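Local coordinates for protein nucleoporin nup120 (Schizosaccharomyces pombe, PDB 4GQ2) that serves as a structural component of the nuclear pore complex, the assembly through which transport between nucleus and cytoplasm takes place, at residues A[735-745]-A[766-774]; A[840-851]-A[862-871]. All blocks are in the same frame, centred on the assembly; numbering follows the deposited sequence.

Contact 1: A[735-745]-A[766-774]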
loop_
_atom_site.group_PDB
_atom_site.type_symbol
_atom_site.label_atom_id
_atom_site.label_comp_id
_atom_site.label_asym_id
_atom_site.label_seq_id
_atom_site.Cartn_x
_atom_site.Cartn_y
_atom_site.Cartn_z
ATOM N N LEU A 735 4.959 -1.486 9.159
ATOM C CA LEU A 735 5.175 -2.176 7.887
ATOM C C LEU A 735 3.894 -2.495 7.108
ATOM O O LEU A 735 3.895 -2.460 5.875
ATOM C CB LEU A 735 6.028 -3.430 8.074
ATOM C CG LEU A 735 7.477 -3.135 8.491
ATOM C CD1 LEU A 735 8.160 -4.404 8.959
ATOM C CD2 LEU A 735 8.272 -2.487 7.361
ATOM N N LEU A 736 2.805 -2.795 7.816
ATOM C CA LEU A 736 1.515 -3.023 7.162
ATOM C C LEU A 736 1.032 -1.748 6.443
ATOM O O LEU A 736 0.422 -1.818 5.373
ATOM C CB LEU A 736 0.460 -3.560 8.151
ATOM C CG LEU A 736 0.642 -5.044 8.506
ATOM C CD1 LEU A 736 -0.299 -5.497 9.609
ATOM C CD2 LEU A 736 0.463 -5.927 7.278
ATOM N N GLU A 737 1.346 -0.591 7.017
ATOM C CA GLU A 737 1.062 0.680 6.373
ATOM C C GLU A 737 1.959 0.878 5.145
ATOM O O GLU A 737 1.614 1.618 4.230
ATOM C CB GLU A 737 1.201 1.842 7.369
ATOM C CG GLU A 737 0.160 2.939 7.176
ATOM C CD GLU A 737 0.403 4.178 8.032
ATOM O OE1 GLU A 737 0.557 5.283 7.450
ATOM O OE2 GLU A 737 0.428 4.052 9.279
ATOM N N ASN A 738 3.100 0.197 5.112
ATOM C CA ASN A 738 4.004 0.300 3.966
ATOM C C ASN A 738 3.515 -0.536 2.771
ATOM O O ASN A 738 3.935 -0.329 1.622
ATOM C CB ASN A 738 5.428 -0.106 4.369
ATOM C CG ASN A 738 6.190 1.014 5.056
ATOM O OD1 ASN A 738 7.108 1.589 4.474
ATOM N ND2 ASN A 738 5.822 1.326 6.303
ATOM N N SER A 739 2.628 -1.483 3.054
ATOM C CA SER A 739 2.193 -2.458 2.060
ATOM C C SER A 739 1.383 -1.838 0.930
ATOM O O SER A 739 1.559 -2.212 -0.228
ATOM C CB SER A 739 1.401 -3.581 2.721
ATOM O OG SER A 739 1.213 -4.636 1.798
ATOM N N ALA A 740 0.508 -0.891 1.269
ATOM C CA ALA A 740 -0.330 -0.208 0.274
ATOM C C ALA A 740 0.202 1.174 -0.115
ATOM O O ALA A 740 -0.430 1.904 -0.886
ATOM C CB ALA A 740 -1.768 -0.107 0.765
ATOM N N LEU A 741 1.377 1.516 0.402
ATOM C CA LEU A 741 1.961 2.823 0.181
ATOM C C LEU A 741 2.644 2.898 -1.180
ATOM O O LEU A 741 3.721 2.329 -1.389
ATOM C CB LEU A 741 2.930 3.160 1.310
ATOM C CG LEU A 741 3.500 4.577 1.432
ATOM C CD1 LEU A 741 2.531 5.643 0.953
ATOM C CD2 LEU A 741 3.861 4.823 2.883
ATOM N N LEU A 742 2.004 3.603 -2.107
ATOM C CA LEU A 742 2.515 3.707 -3.469
ATOM C C LEU A 742 3.565 4.787 -3.578
ATOM O O LEU A 742 3.360 5.918 -3.133
ATOM C CB LEU A 742 1.375 3.933 -4.466
ATOM C CG LEU A 742 0.626 2.637 -4.764
ATOM C CD1 LEU A 742 -0.721 2.916 -5.408
ATOM C CD2 LEU A 742 1.482 1.734 -5.644
ATOM N N LEU A 743 4.691 4.419 -4.171
ATOM C CA LEU A 743 5.844 5.294 -4.290
ATOM C C LEU A 743 5.722 6.217 -5.493
ATOM O O LEU A 743 5.075 5.883 -6.482
ATOM C CB LEU A 743 7.132 4.464 -4.384
ATOM C CG LEU A 743 7.563 3.693 -3.129
ATOM C CD1 LEU A 743 8.884 2.988 -3.372
ATOM C CD2 LEU A 743 7.654 4.604 -1.909
ATOM N N GLU A 744 6.359 7.378 -5.400
ATOM C CA GLU A 744 6.356 8.349 -6.484
ATOM C C GLU A 744 7.319 7.961 -7.606
ATOM O O GLU A 744 8.382 7.380 -7.364
ATOM C CB GLU A 744 6.676 9.747 -5.951
ATOM C CG GLU A 744 5.561 10.335 -5.096
ATOM C CD GLU A 744 5.994 11.557 -4.302
ATOM O OE1 GLU A 744 6.948 11.453 -3.500
ATOM O OE2 GLU A 744 5.359 12.622 -4.467
ATOM N N LYS A 745 6.912 8.269 -8.834
ATOM C CA LYS A 745 7.749 8.098 -10.018
ATOM C C LYS A 745 8.037 9.461 -10.646
ATOM O O LYS A 745 7.172 10.344 -10.657
ATOM C CB LYS A 745 7.075 7.169 -11.032
ATOM C CG LYS A 745 7.506 5.707 -10.945
ATOM C CD LYS A 745 6.760 4.937 -9.864
ATOM C CE LYS A 745 7.002 3.438 -9.974
ATOM N NZ LYS A 745 8.402 3.015 -9.670
ATOM N N SER A 766 13.104 1.566 -8.588
ATOM C CA SER A 766 12.161 1.120 -9.630
ATOM C C SER A 766 10.956 0.378 -9.043
ATOM O O SER A 766 9.956 0.139 -9.716
ATOM C CB SER A 766 12.884 0.231 -10.648
ATOM O OG SER A 766 14.105 0.819 -11.081
ATOM N N VAL A 767 11.081 0.025 -7.774
ATOM C CA VAL A 767 10.053 -0.652 -6.995
ATOM C C VAL A 767 8.771 0.195 -6.869
ATOM O O VAL A 767 8.825 1.421 -6.979
ATOM C CB VAL A 767 10.693 -1.033 -5.638
ATOM C CG1 VAL A 767 9.901 -0.539 -4.446
ATOM C CG2 VAL A 767 11.055 -2.521 -5.602
ATOM N N ASN A 768 7.623 -0.452 -6.655
ATOM C CA ASN A 768 6.328 0.248 -6.663
ATOM C C ASN A 768 5.746 0.604 -5.298
ATOM O O ASN A 768 5.000 1.577 -5.172
ATOM C CB ASN A 768 5.279 -0.535 -7.467
ATOM C CG ASN A 768 5.328 -0.238 -8.955
ATOM O OD1 ASN A 768 5.998 0.687 -9.393
ATOM N ND2 ASN A 768 4.606 -1.027 -9.741
ATOM N N THR A 769 6.057 -0.186 -4.278
ATOM C CA THR A 769 5.517 0.079 -2.945
ATOM C C THR A 769 6.611 0.259 -1.912
ATOM O O THR A 769 7.744 -0.204 -2.094
ATOM C CB THR A 769 4.568 -1.034 -2.468
ATOM O OG1 THR A 769 5.338 -2.180 -2.086
ATOM C CG2 THR A 769 3.576 -1.418 -3.575
ATOM N N ALA A 770 6.257 0.917 -0.809
ATOM C CA ALA A 770 7.159 1.061 0.327
ATOM C C ALA A 770 7.584 -0.290 0.928
ATOM O O ALA A 770 8.696 -0.421 1.434
ATOM C CB ALA A 770 6.531 1.948 1.393
ATOM N N LEU A 771 6.700 -1.284 0.881
ATOM C CA LEU A 771 7.024 -2.604 1.429
ATOM C C LEU A 771 7.963 -3.393 0.509
ATOM O O LEU A 771 8.755 -4.197 0.979
ATOM C CB LEU A 771 5.761 -3.404 1.753
ATOM C CG LEU A 771 5.951 -4.718 2.517
ATOM C CD1 LEU A 771 6.631 -4.489 3.861
ATOM C CD2 LEU A 771 4.617 -5.444 2.700
ATOM N N GLN A 772 7.873 -3.150 -0.796
ATOM C CA GLN A 772 8.814 -3.738 -1.754
ATOM C C GLN A 772 10.198 -3.107 -1.582
ATOM O O GLN A 772 11.216 -3.788 -1.684
ATOM C CB GLN A 772 8.312 -3.578 -3.204
ATOM C CG GLN A 772 7.014 -4.322 -3.503
ATOM C CD GLN A 772 6.348 -3.915 -4.809
ATOM O OE1 GLN A 772 6.688 -2.898 -5.416
ATOM N NE2 GLN A 772 5.385 -4.720 -5.249
ATOM N N PHE A 773 10.226 -1.803 -1.318
ATOM C CA PHE A 773 11.458 -1.067 -1.014
ATOM C C PHE A 773 12.120 -1.652 0.247
ATOM O O PHE A 773 13.315 -1.959 0.243
ATOM C CB PHE A 773 11.101 0.406 -0.823
ATOM C CG PHE A 773 12.275 1.324 -0.638
ATOM C CD1 PHE A 773 12.849 1.500 0.611
ATOM C CD2 PHE A 773 12.754 2.081 -1.705
ATOM C CE1 PHE A 773 13.905 2.382 0.792
ATOM C CE2 PHE A 773 13.813 2.963 -1.531
ATOM C CZ PHE A 773 14.388 3.118 -0.279
ATOM N N PHE A 774 11.341 -1.814 1.318
ATOM C CA PHE A 774 11.819 -2.498 2.523
ATOM C C PHE A 774 12.366 -3.887 2.190
ATOM O O PHE A 774 13.417 -4.290 2.694
ATOM C CB PHE A 774 10.682 -2.630 3.537
ATOM C CG PHE A 774 11.046 -3.417 4.772
ATOM C CD1 PHE A 774 11.851 -2.856 5.765
ATOM C CD2 PHE A 774 10.570 -4.707 4.950
ATOM C CE1 PHE A 774 12.160 -3.564 6.912
ATOM C CE2 PHE A 774 10.887 -5.430 6.097
ATOM C CZ PHE A 774 11.686 -4.858 7.080
HETATM O O HOH W 1 3.615 -3.938 -1.234
#
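Leu743 lies against the loop that leads into helix 770-777. Its CB sits 3.7 Å from Asn768 O, the carbonyl that receives the nearly straight bond from Leu743 N (174° at the hydrogen). With CG placed beside the backbone N (chi1 -69°), that carbon comes to the peptide joining Thr769 to Ala770. CD1 lies 3.6 Å from Thr769 O and 3.8 Å from Val767 CG1, near Phe773 CB, while CD2 stays close to Ala770 N. A branched aliphatic chain suits this spot, lying over the backbone of the turn while CD1 also reaches Val767 and Phe773.

The backbones form a single bridge between Leu742 and Thr769, in which Ala770 N donates to Leu741 O at 3.0 Å. The small side chain of Ala770 suits the close backbones, its CB 3.8 Å from Leu741 CB. At the other end, Leu735 CD2 stands over the centre of the Phe774 ring, 3.8 Å from its centroid. One water joins Ser739 O to Thr769 OG1, which also caps the helix by accepting from Gln772 N. Thr769 N returns a bond to Gln772 OE1, completing a capping box, and Asn768 N donates to the same OE1. The N-H groups of Asn768, Thr769, Ala770 and Gln772 thus each find an acceptor.

Contact 2: A[840-851]-A[862-871]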
loop_
_atom_site.group_PDB
_atom_site.type_symbol
_atom_site.label_atom_id
_atom_site.label_comp_id
_atom_site.label_asym_id
_atom_site.label_seq_id
_atom_site.Cartn_x
_atom_site.Cartn_y
_atom_site.Cartn_z
ATOM N N PRO A 840 17.163 11.656 18.718
ATOM C CA PRO A 840 17.605 12.835 17.973
ATOM C C PRO A 840 17.675 12.655 16.457
ATOM O O PRO A 840 17.192 13.517 15.726
ATOM C CB PRO A 840 18.985 13.122 18.573
ATOM C CG PRO A 840 18.836 12.686 19.998
ATOM C CD PRO A 840 17.962 11.459 19.945
ATOM N N ILE A 841 18.256 11.556 15.986
ATOM C CA ILE A 841 18.300 11.265 14.540
ATOM C C ILE A 841 16.889 11.239 13.925
ATOM O O ILE A 841 16.676 11.751 12.825
ATOM C CB ILE A 841 19.059 9.948 14.239
ATOM C CG1 ILE A 841 20.519 10.070 14.688
ATOM C CG2 ILE A 841 19.007 9.593 12.751
ATOM C CD1 ILE A 841 21.270 8.759 14.715
ATOM N N ALA A 842 15.934 10.659 14.654
ATOM C CA ALA A 842 14.555 10.554 14.201
ATOM C C ALA A 842 13.930 11.930 14.073
ATOM O O ALA A 842 13.340 12.261 13.041
ATOM C CB ALA A 842 13.744 9.682 15.157
ATOM N N VAL A 843 14.082 12.726 15.125
ATOM C CA VAL A 843 13.531 14.071 15.176
ATOM C C VAL A 843 14.148 14.956 14.081
ATOM O O VAL A 843 13.437 15.702 13.398
ATOM C CB VAL A 843 13.677 14.685 16.590
ATOM C CG1 VAL A 843 13.021 16.063 16.658
ATOM C CG2 VAL A 843 13.040 13.765 17.634
ATOM N N TYR A 844 15.460 14.831 13.892
ATOM C CA TYR A 844 16.164 15.533 12.831
ATOM C C TYR A 844 15.580 15.138 11.478
ATOM O O TYR A 844 15.377 15.983 10.594
ATOM C CB TYR A 844 17.669 15.219 12.891
ATOM C CG TYR A 844 18.462 15.757 11.720
ATOM C CD1 TYR A 844 18.761 17.114 11.623
ATOM C CD2 TYR A 844 18.911 14.910 10.704
ATOM C CE1 TYR A 844 19.489 17.614 10.553
ATOM C CE2 TYR A 844 19.635 15.408 9.624
ATOM C CZ TYR A 844 19.919 16.763 9.561
ATOM O OH TYR A 844 20.621 17.276 8.496
ATOM N N LEU A 845 15.290 13.853 11.321
ATOM C CA LEU A 845 14.703 13.366 10.074
ATOM C C LEU A 845 13.256 13.854 9.899
ATOM O O LEU A 845 12.853 14.186 8.785
ATOM C CB LEU A 845 14.813 11.841 9.969
ATOM C CG LEU A 845 14.253 11.122 8.738
ATOM C CD1 LEU A 845 15.019 11.446 7.457
ATOM C CD2 LEU A 845 14.259 9.627 9.024
ATOM N N LYS A 846 12.486 13.911 10.988
ATOM C CA LYS A 846 11.159 14.548 10.956
ATOM C C LYS A 846 11.283 15.959 10.378
ATOM O O LYS A 846 10.498 16.360 9.525
ATOM C CB LYS A 846 10.540 14.622 12.351
ATOM C CG LYS A 846 10.157 13.279 12.949
ATOM C CD LYS A 846 9.382 13.429 14.252
ATOM C CE LYS A 846 8.012 14.051 14.027
ATOM N NZ LYS A 846 7.128 13.893 15.217
ATOM N N ALA A 847 12.299 16.690 10.827
ATOM C CA ALA A 847 12.539 18.049 10.366
ATOM C C ALA A 847 12.842 18.129 8.867
ATOM O O ALA A 847 12.279 18.963 8.154
ATOM C CB ALA A 847 13.654 18.685 11.182
ATOM N N LEU A 848 13.725 17.257 8.388
ATOM C CA LEU A 848 14.030 17.202 6.963
ATOM C C LEU A 848 12.807 16.874 6.109
ATOM O O LEU A 848 12.637 17.437 5.033
ATOM C CB LEU A 848 15.120 16.178 6.684
ATOM C CG LEU A 848 16.514 16.362 7.275
ATOM C CD1 LEU A 848 17.307 15.135 6.893
ATOM C CD2 LEU A 848 17.191 17.625 6.759
ATOM N N ILE A 849 11.974 15.946 6.583
ATOM C CA ILE A 849 10.772 15.542 5.860
ATOM C C ILE A 849 9.810 16.737 5.772
ATOM O O ILE A 849 9.342 17.087 4.686
ATOM C CB ILE A 849 10.072 14.332 6.529
ATOM C CG1 ILE A 849 10.944 13.076 6.426
ATOM C CG2 ILE A 849 8.703 14.077 5.900
ATOM C CD1 ILE A 849 10.645 12.041 7.500
ATOM N N TYR A 850 9.539 17.377 6.907
ATOM C CA TYR A 850 8.695 18.571 6.903
ATOM C C TYR A 850 9.284 19.630 5.989
ATOM O O TYR A 850 8.545 20.297 5.268
ATOM C CB TYR A 850 8.541 19.169 8.294
ATOM C CG TYR A 850 7.644 18.408 9.237
ATOM C CD1 TYR A 850 6.354 18.014 8.861
ATOM C CD2 TYR A 850 8.067 18.136 10.530
ATOM C CE1 TYR A 850 5.530 17.336 9.750
ATOM C CE2 TYR A 850 7.262 17.468 11.418
ATOM C CZ TYR A 850 6.003 17.065 11.030
ATOM O OH TYR A 850 5.242 16.391 11.949
ATOM N N LEU A 851 10.610 19.781 6.022
ATOM C CA LEU A 851 11.271 20.793 5.207
ATOM C C LEU A 851 10.949 20.535 3.745
ATOM O O LEU A 851 10.525 21.445 3.026
ATOM C CB LEU A 851 12.782 20.788 5.422
ATOM C CG LEU A 851 13.483 22.103 5.777
ATOM C CD1 LEU A 851 14.949 22.037 5.380
ATOM C CD2 LEU A 851 12.811 23.317 5.160
ATOM N N CYS A 862 10.988 21.153 15.025
ATOM C CA CYS A 862 11.687 19.874 15.214
ATOM C C CYS A 862 13.203 20.083 15.310
ATOM O O CYS A 862 13.865 19.483 16.157
ATOM C CB CYS A 862 11.344 18.895 14.079
ATOM S SG CYS A 862 9.653 18.241 14.127
ATOM N N PHE A 863 13.740 20.956 14.457
ATOM C CA PHE A 863 15.154 21.331 14.500
ATOM C C PHE A 863 15.603 21.852 15.872
ATOM O O PHE A 863 16.728 21.602 16.290
ATOM C CB PHE A 863 15.466 22.397 13.442
ATOM C CG PHE A 863 15.646 21.859 12.046
ATOM C CD1 PHE A 863 16.331 20.667 11.813
ATOM C CD2 PHE A 863 15.157 22.568 10.953
ATOM C CE1 PHE A 863 16.501 20.182 10.521
ATOM C CE2 PHE A 863 15.324 22.093 9.659
ATOM C CZ PHE A 863 15.996 20.896 9.441
ATOM N N LYS A 864 14.729 22.582 16.560
ATOM C CA LYS A 864 15.074 23.198 17.847
ATOM C C LYS A 864 14.770 22.326 19.064
ATOM O O LYS A 864 15.135 22.686 20.182
ATOM C CB LYS A 864 14.353 24.532 18.019
ATOM C CG LYS A 864 14.719 25.604 17.007
ATOM C CD LYS A 864 14.038 26.924 17.363
ATOM C CE LYS A 864 14.388 28.015 16.364
ATOM N NZ LYS A 864 13.744 29.309 16.736
ATOM N N THR A 865 14.101 21.196 18.863
ATOM C CA THR A 865 13.827 20.285 19.974
ATOM C C THR A 865 14.743 19.068 19.910
ATOM O O THR A 865 14.537 18.088 20.620
ATOM C CB THR A 865 12.350 19.839 20.019
ATOM O OG1 THR A 865 12.013 19.198 18.787
ATOM C CG2 THR A 865 11.420 21.040 20.227
ATOM N N THR A 866 15.753 19.136 19.047
ATOM C CA THR A 866 16.749 18.072 18.929
ATOM C C THR A 866 18.135 18.638 18.654
ATOM O O THR A 866 18.292 19.835 18.414
ATOM C CB THR A 866 16.392 17.047 17.829
ATOM O OG1 THR A 866 17.278 15.924 17.921
ATOM C CG2 THR A 866 16.522 17.652 16.435
ATOM N N SER A 867 19.131 17.758 18.686
ATOM C CA SER A 867 20.512 18.113 18.405
ATOM C C SER A 867 21.232 16.897 17.843
ATOM O O SER A 867 20.947 15.769 18.236
ATOM C CB SER A 867 21.206 18.575 19.687
ATOM O OG SER A 867 22.543 18.956 19.426
ATOM N N LEU A 868 22.162 17.134 16.924
ATOM C CA LEU A 868 23.017 16.085 16.378
ATOM C C LEU A 868 24.380 15.989 17.103
ATOM O O LEU A 868 25.311 15.342 16.625
ATOM C CB LEU A 868 23.213 16.317 14.878
ATOM C CG LEU A 868 22.442 15.480 13.841
ATOM C CD1 LEU A 868 21.190 14.803 14.376
ATOM C CD2 LEU A 868 22.121 16.305 12.611
ATOM N N VAL A 869 24.475 16.615 18.272
ATOM C CA VAL A 869 25.744 16.738 19.011
ATOM C C VAL A 869 26.439 15.396 19.307
ATOM O O VAL A 869 27.669 15.318 19.320
ATOM C CB VAL A 869 25.558 17.613 20.279
ATOM C CG1 VAL A 869 26.479 17.193 21.415
ATOM C CG2 VAL A 869 25.763 19.077 19.929
ATOM N N LEU A 870 25.653 14.345 19.511
ATOM C CA LEU A 870 26.201 13.025 19.817
ATOM C C LEU A 870 26.391 12.136 18.585
ATOM O O LEU A 870 26.716 10.958 18.716
ATOM C CB LEU A 870 25.338 12.316 20.873
ATOM C CG LEU A 870 25.164 13.053 22.210
ATOM C CD1 LEU A 870 24.092 12.410 23.084
ATOM C CD2 LEU A 870 26.489 13.169 22.956
ATOM N N TYR A 871 26.231 12.707 17.394
ATOM C CA TYR A 871 26.165 11.910 16.165
ATOM C C TYR A 871 27.116 12.370 15.052
ATOM O O TYR A 871 26.890 12.100 13.872
ATOM C CB TYR A 871 24.699 11.806 15.682
ATOM C CG TYR A 871 23.774 11.275 16.760
ATOM C CD1 TYR A 871 23.593 9.908 16.935
ATOM C CD2 TYR A 871 23.130 12.139 17.645
ATOM C CE1 TYR A 871 22.773 9.412 17.942
ATOM C CE2 TYR A 871 22.313 11.654 18.657
ATOM C CZ TYR A 871 22.136 10.290 18.801
ATOM O OH TYR A 871 21.324 9.802 19.803
#
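Phe863 and Cys862 enter helix 840-852 as neighbouring knobs, the first among Tyr844, Ala847, Leu848 and Leu851, the second among Val843, Lys846, Ala847 and Tyr850. Ala847 borders both holes, and its small methyl lets the chains come close.

CH-pi contacts carry much of the packing. Ala847 CB lies over the Phe863 ring, displaced toward its rim and 3.5 Å from the centroid, while Tyr844 meets that ring's edge. Leu868 CD2 sits above the centre of the Tyr844 ring at 3.5 Å from its centroid; Leu848 backs the opposite face. Tyr844 CG is anti to the backbone N (chi1 172°), which stands the ring between these two leucines. Ile841 CG1 covers one face of Tyr871, 4.0 Å from the ring centroid. Beside these, as a plain apolar contact, Pro840 CB comes within 3.6 Å of Tyr871 CE2. With an alanine at Tyr871, Ile841 and Pro840 would probably lose their aromatic neighbour and a gap would open beside the first turn of the helix.

The sulfur-aromatic contact is edge-on, Cys862 SG lying 3.7 Å from Tyr850 CE2 and close to the ring plane.

Polar contact is sparse. Thr866 OG1 donates to Pro840 O at 3.3 Å, well to the side of a carbonyl (96° at the oxygen) that also accepts from Tyr844 N within the helix. A threonine suits this place, its CB packing on Val843 as its hydroxyl bonds.

Helix 895-909 touches Phe863 and Leu868 as well. Such packing of the consecutive helices 840-852 and 856-864 is consistent with the helical repeats of this HEAT-family region.

How the contacts relate
Contact 1 lies deep in the molecule, its centre about 13 Å from that of the chain; contact 2 is farther out, its centre about 36 Å from the chain's, and only partly buried. They follow one another along the chain without touching, their nearest atoms about 10 Å apart. Helices 812-822 and 826-832 nevertheless pack against both, linking the two regions. Contact 1 joins the end of helix 719-739 and its following loop to a helix start, so backbone bonds and a bridging water stand beside apolar packing, and a capping box lies within its second segment. Contact 2 sets a helix against the end of the next helix and its trailing loop; there interlocking side chains and ring faces dominate, with a single hydrogen bond across.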